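Local coordinates for Mlr3007 protein (PDB 3QQM), which probably transfers the amino group of leucine, isoleucine and valine to 2-oxoglutarate with the help of pyridoxal 5'-phosphate, at residues T13-Q25 with H36-F49. Numbering follows the deposited sequence.
Sequences TADFELIETMRWQ and HLARLYGSAAELGF. With EDO (1,2-ethanediol), chain Q.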
# COMPACT_ATOMS: atom_id res chain seq x y z
N THR A 13 11.53 -9.23 14.31
CA THR A 13 12.38 -9.58 15.48
C THR A 13 13.20 -8.33 15.92
O THR A 13 13.36 -8.05 17.12
CB THR A 13 13.34 -10.76 15.18
N ALA A 14 13.70 -7.59 14.92
CA ALA A 14 14.46 -6.37 15.15
C ALA A 14 13.52 -5.13 15.11
O ALA A 14 12.29 -5.26 15.06
CB ALA A 14 15.59 -6.23 14.08
N ASP A 15 14.11 -3.95 15.13
CA ASP A 15 13.35 -2.71 15.06
C ASP A 15 12.85 -2.61 13.62
O ASP A 15 13.26 -3.38 12.78
CB ASP A 15 14.27 -1.54 15.41
CG ASP A 15 13.54 -0.25 15.61
OD1 ASP A 15 12.29 -0.22 15.61
OD2 ASP A 15 14.22 0.76 15.79
N PHE A 16 11.96 -1.68 13.32
CA PHE A 16 11.45 -1.57 11.96
C PHE A 16 11.89 -0.27 11.27
O PHE A 16 12.43 0.62 11.90
CB PHE A 16 9.94 -1.68 11.96
CG PHE A 16 9.28 -0.64 12.76
CD1 PHE A 16 9.00 0.60 12.21
CD2 PHE A 16 8.96 -0.88 14.10
CE1 PHE A 16 8.42 1.58 12.96
CE2 PHE A 16 8.36 0.10 14.86
CZ PHE A 16 8.08 1.32 14.31
N GLU A 17 11.64 -0.19 9.97
CA GLU A 17 11.95 0.96 9.18
C GLU A 17 10.67 1.45 8.53
O GLU A 17 9.72 0.69 8.39
CB GLU A 17 12.95 0.61 8.07
CG GLU A 17 14.26 0.08 8.60
CD GLU A 17 15.26 -0.32 7.51
OE1 GLU A 17 15.05 0.01 6.33
OE2 GLU A 17 16.27 -0.94 7.85
N LEU A 18 10.64 2.73 8.20
CA LEU A 18 9.50 3.30 7.49
C LEU A 18 9.80 3.14 6.01
O LEU A 18 10.94 3.31 5.58
CB LEU A 18 9.27 4.77 7.85
CG LEU A 18 8.79 4.93 9.29
CD1 LEU A 18 8.79 6.40 9.73
CD2 LEU A 18 7.38 4.30 9.46
N ILE A 19 8.77 2.84 5.24
CA ILE A 19 8.90 2.59 3.82
C ILE A 19 7.89 3.37 2.97
O ILE A 19 6.75 3.62 3.37
CB ILE A 19 8.66 1.07 3.58
CG1 ILE A 19 9.69 0.23 4.34
CG2 ILE A 19 8.69 0.70 2.10
CD1 ILE A 19 11.12 0.51 3.91
N GLU A 20 8.34 3.76 1.78
CA GLU A 20 7.50 4.44 0.78
C GLU A 20 7.89 3.86 -0.58
O GLU A 20 9.08 3.79 -0.91
CB GLU A 20 7.68 5.97 0.77
CG GLU A 20 7.17 6.68 2.00
CD GLU A 20 5.65 6.64 2.13
OE1 GLU A 20 4.94 6.52 1.08
OE2 GLU A 20 5.15 6.76 3.28
N THR A 21 6.87 3.42 -1.33
CA THR A 21 7.06 2.85 -2.64
C THR A 21 6.28 3.71 -3.61
O THR A 21 5.05 3.79 -3.54
CB THR A 21 6.59 1.39 -2.67
OG1 THR A 21 7.31 0.65 -1.69
CG2 THR A 21 6.81 0.77 -4.05
N MSE A 22 7.02 4.32 -4.53
CA MSE A 22 6.46 5.26 -5.47
C MSE A 22 6.81 4.99 -6.93
O MSE A 22 7.79 4.28 -7.24
CB MSE A 22 7.02 6.65 -5.12
CG MSE A 22 6.90 7.03 -3.63
SE MSE A 22 7.74 8.72 -3.19
CE MSE A 22 9.59 8.30 -3.63
N ARG A 23 6.05 5.62 -7.82
CA ARG A 23 6.31 5.53 -9.24
C ARG A 23 6.86 6.86 -9.69
O ARG A 23 6.19 7.89 -9.58
CB ARG A 23 5.04 5.28 -10.03
CG ARG A 23 5.32 4.91 -11.49
CD ARG A 23 4.12 5.11 -12.42
NE ARG A 23 2.91 4.46 -11.95
CZ ARG A 23 1.72 4.56 -12.55
NH1 ARG A 23 1.58 5.26 -13.69
NH2 ARG A 23 0.66 3.95 -12.01
N TRP A 24 8.09 6.85 -10.16
CA TRP A 24 8.71 8.05 -10.71
C TRP A 24 8.39 8.09 -12.19
O TRP A 24 8.46 7.07 -12.86
CB TRP A 24 10.21 8.02 -10.55
CG TRP A 24 10.92 9.24 -11.05
CD1 TRP A 24 11.23 10.35 -10.32
CD2 TRP A 24 11.46 9.45 -12.35
NE1 TRP A 24 11.95 11.22 -11.08
CE2 TRP A 24 12.10 10.71 -12.33
CE3 TRP A 24 11.50 8.70 -13.51
CZ2 TRP A 24 12.74 11.25 -13.45
CZ3 TRP A 24 12.15 9.23 -14.63
CH2 TRP A 24 12.77 10.49 -14.58
N GLN A 25 8.06 9.26 -12.71
CA GLN A 25 7.75 9.41 -14.11
C GLN A 25 8.55 10.56 -14.68
O GLN A 25 8.75 11.56 -14.00
CB GLN A 25 6.24 9.65 -14.31
CG GLN A 25 5.40 8.43 -14.00
CD GLN A 25 3.90 8.65 -14.20
OE1 GLN A 25 3.32 9.61 -13.70
NE2 GLN A 25 3.27 7.72 -14.90
N HIS A 36 3.17 11.07 -0.35
CA HIS A 36 4.16 10.11 0.18
C HIS A 36 5.03 10.72 1.27
O HIS A 36 5.25 10.09 2.29
CB HIS A 36 5.06 9.52 -0.92
CG HIS A 36 4.35 8.55 -1.81
ND1 HIS A 36 4.04 7.26 -1.42
CD2 HIS A 36 3.88 8.67 -3.08
CE1 HIS A 36 3.40 6.65 -2.39
NE2 HIS A 36 3.28 7.48 -3.41
N LEU A 37 5.54 11.92 1.03
CA LEU A 37 6.39 12.60 2.00
C LEU A 37 5.56 13.01 3.24
O LEU A 37 6.03 12.92 4.35
CB LEU A 37 7.08 13.80 1.36
CG LEU A 37 8.05 13.44 0.24
CD1 LEU A 37 8.64 14.66 -0.41
CD2 LEU A 37 9.16 12.58 0.77
N ALA A 38 4.33 13.43 3.03
CA ALA A 38 3.46 13.80 4.15
C ALA A 38 3.35 12.60 5.09
O ALA A 38 3.55 12.74 6.28
CB ALA A 38 2.07 14.24 3.69
N ARG A 39 3.04 11.43 4.52
CA ARG A 39 2.93 10.23 5.32
C ARG A 39 4.24 9.86 6.01
O ARG A 39 4.24 9.60 7.19
CB ARG A 39 2.49 9.05 4.46
CG ARG A 39 2.33 7.77 5.29
CD ARG A 39 1.63 6.73 4.53
NE ARG A 39 2.41 6.24 3.40
CZ ARG A 39 1.92 5.43 2.47
NH1 ARG A 39 0.64 5.10 2.48
NH2 ARG A 39 2.69 5.01 1.46
N LEU A 40 5.33 9.78 5.24
CA LEU A 40 6.64 9.43 5.79
C LEU A 40 7.09 10.39 6.89
O LEU A 40 7.52 9.97 7.97
CB LEU A 40 7.70 9.41 4.68
CG LEU A 40 9.13 9.16 5.14
CD1 LEU A 40 9.25 7.78 5.78
CD2 LEU A 40 10.07 9.30 3.96
N TYR A 41 6.97 11.69 6.63
CA TYR A 41 7.40 12.65 7.62
C TYR A 41 6.49 12.64 8.85
O TYR A 41 6.97 12.79 9.98
CB TYR A 41 7.52 14.04 7.04
CG TYR A 41 8.57 14.17 5.97
CD1 TYR A 41 9.75 13.48 6.06
CD2 TYR A 41 8.46 15.11 4.98
CE1 TYR A 41 10.74 13.63 5.10
CE2 TYR A 41 9.46 15.29 4.03
CZ TYR A 41 10.59 14.55 4.11
OH TYR A 41 11.59 14.70 3.18
N GLY A 42 5.19 12.44 8.62
CA GLY A 42 4.22 12.39 9.71
C GLY A 42 4.51 11.18 10.60
O GLY A 42 4.58 11.31 11.81
N SER A 43 4.72 10.02 9.99
CA SER A 43 5.01 8.82 10.76
C SER A 43 6.34 8.92 11.50
O SER A 43 6.42 8.55 12.65
CB SER A 43 5.00 7.58 9.86
OG SER A 43 3.75 7.40 9.27
N ALA A 44 7.36 9.46 10.86
CA ALA A 44 8.66 9.57 11.51
C ALA A 44 8.50 10.44 12.78
O ALA A 44 9.06 10.12 13.85
CB ALA A 44 9.68 10.14 10.58
N ALA A 45 7.71 11.49 12.65
CA ALA A 45 7.46 12.37 13.75
C ALA A 45 6.68 11.65 14.87
O ALA A 45 7.03 11.79 16.02
CB ALA A 45 6.70 13.60 13.28
N GLU A 46 5.65 10.90 14.53
CA GLU A 46 4.87 10.19 15.56
C GLU A 46 5.58 9.03 16.23
O GLU A 46 5.31 8.70 17.39
CB GLU A 46 3.60 9.59 14.98
CG GLU A 46 2.63 10.53 14.40
CD GLU A 46 1.47 9.78 13.75
OE1 GLU A 46 0.84 8.91 14.44
OE2 GLU A 46 1.19 10.09 12.54
N LEU A 47 6.44 8.36 15.47
CA LEU A 47 7.12 7.16 15.95
C LEU A 47 8.50 7.39 16.56
O LEU A 47 9.09 6.45 17.07
CB LEU A 47 7.19 6.13 14.81
CG LEU A 47 5.83 5.61 14.34
CD1 LEU A 47 5.97 4.71 13.14
CD2 LEU A 47 5.08 4.88 15.49
N GLY A 48 9.00 8.62 16.50
CA GLY A 48 10.30 8.95 17.07
C GLY A 48 11.48 8.67 16.15
O GLY A 48 12.56 8.38 16.61
N PHE A 49 11.27 8.71 14.86
CA PHE A 49 12.37 8.48 13.91
C PHE A 49 13.13 9.78 13.58
O PHE A 49 12.52 10.81 13.33
CB PHE A 49 11.83 7.88 12.61
CG PHE A 49 11.66 6.41 12.65
CD1 PHE A 49 10.88 5.81 13.63
CD2 PHE A 49 12.21 5.63 11.66
CE1 PHE A 49 10.72 4.42 13.65
CE2 PHE A 49 12.04 4.25 11.66
CZ PHE A 49 11.29 3.64 12.65
C1 EDO Q . 18.51 2.36 6.54
O1 EDO Q . 18.71 0.97 6.77
C2 EDO Q . 17.27 2.60 5.66
O2 EDO Q . 17.04 1.57 4.71
O HOH W 1 3.78 3.34 -0.92
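Glu-20 of strand 17-25 forms a salt bridge with Arg-39 of helix 36-47, and its carboxylate takes three hydrogen bonds in all. Arg-39 grips it side-on with two nitrogens. Arg-39 NE meets the syn lone pair of Glu-20 OE2 at 2.8 Å, with an N-H...O angle of 169°. Arg-39 NH2 reaches Glu-20 OE1 at 2.7 Å, tilted out of the carboxylate plane. Glu-20 OE1 also accepts from His-36 ND1 at 2.8 Å, with the oxygen only 2° out of the imidazole plane. A bend in the Glu-20 chain (chi2 -68°) turns the carboxylate across the helix, toward His-36 and Arg-39. Beyond it, His-36 NE2 hydrogen-bonds to Ser-211 OG, and Arg-39 NH1 hydrogen-bonds to phosphate oxygen OP1 of the lysine-pyridoxal phosphate adduct at position 118.

One imidazole face is covered by Met-22, a selenomethionine, whose CG stands 3.4 Å from the ring centroid. Toward the helix C-terminus the packing becomes apolar. Leu-18 CB touches Leu-40 CD1 at 3.7 Å. Leu-18 CD1 lies against Ala-44 and over one face of the Phe-49 ring, 4.2 Å from the ring centroid. Phe-16 and Phe-49 are slid apart with little overlap, their centroids 5.5 Å apart.

Helix 36-47 and strand 17-25 are antiparallel by their N-to-C directions, their axes 9.0 Å apart. With both carboxylate oxygens engaged, buried Glu-20 probably stays ionised and holds Arg-39 in place, consistent with a second-shell role for Glu-20 at the cofactor phosphate.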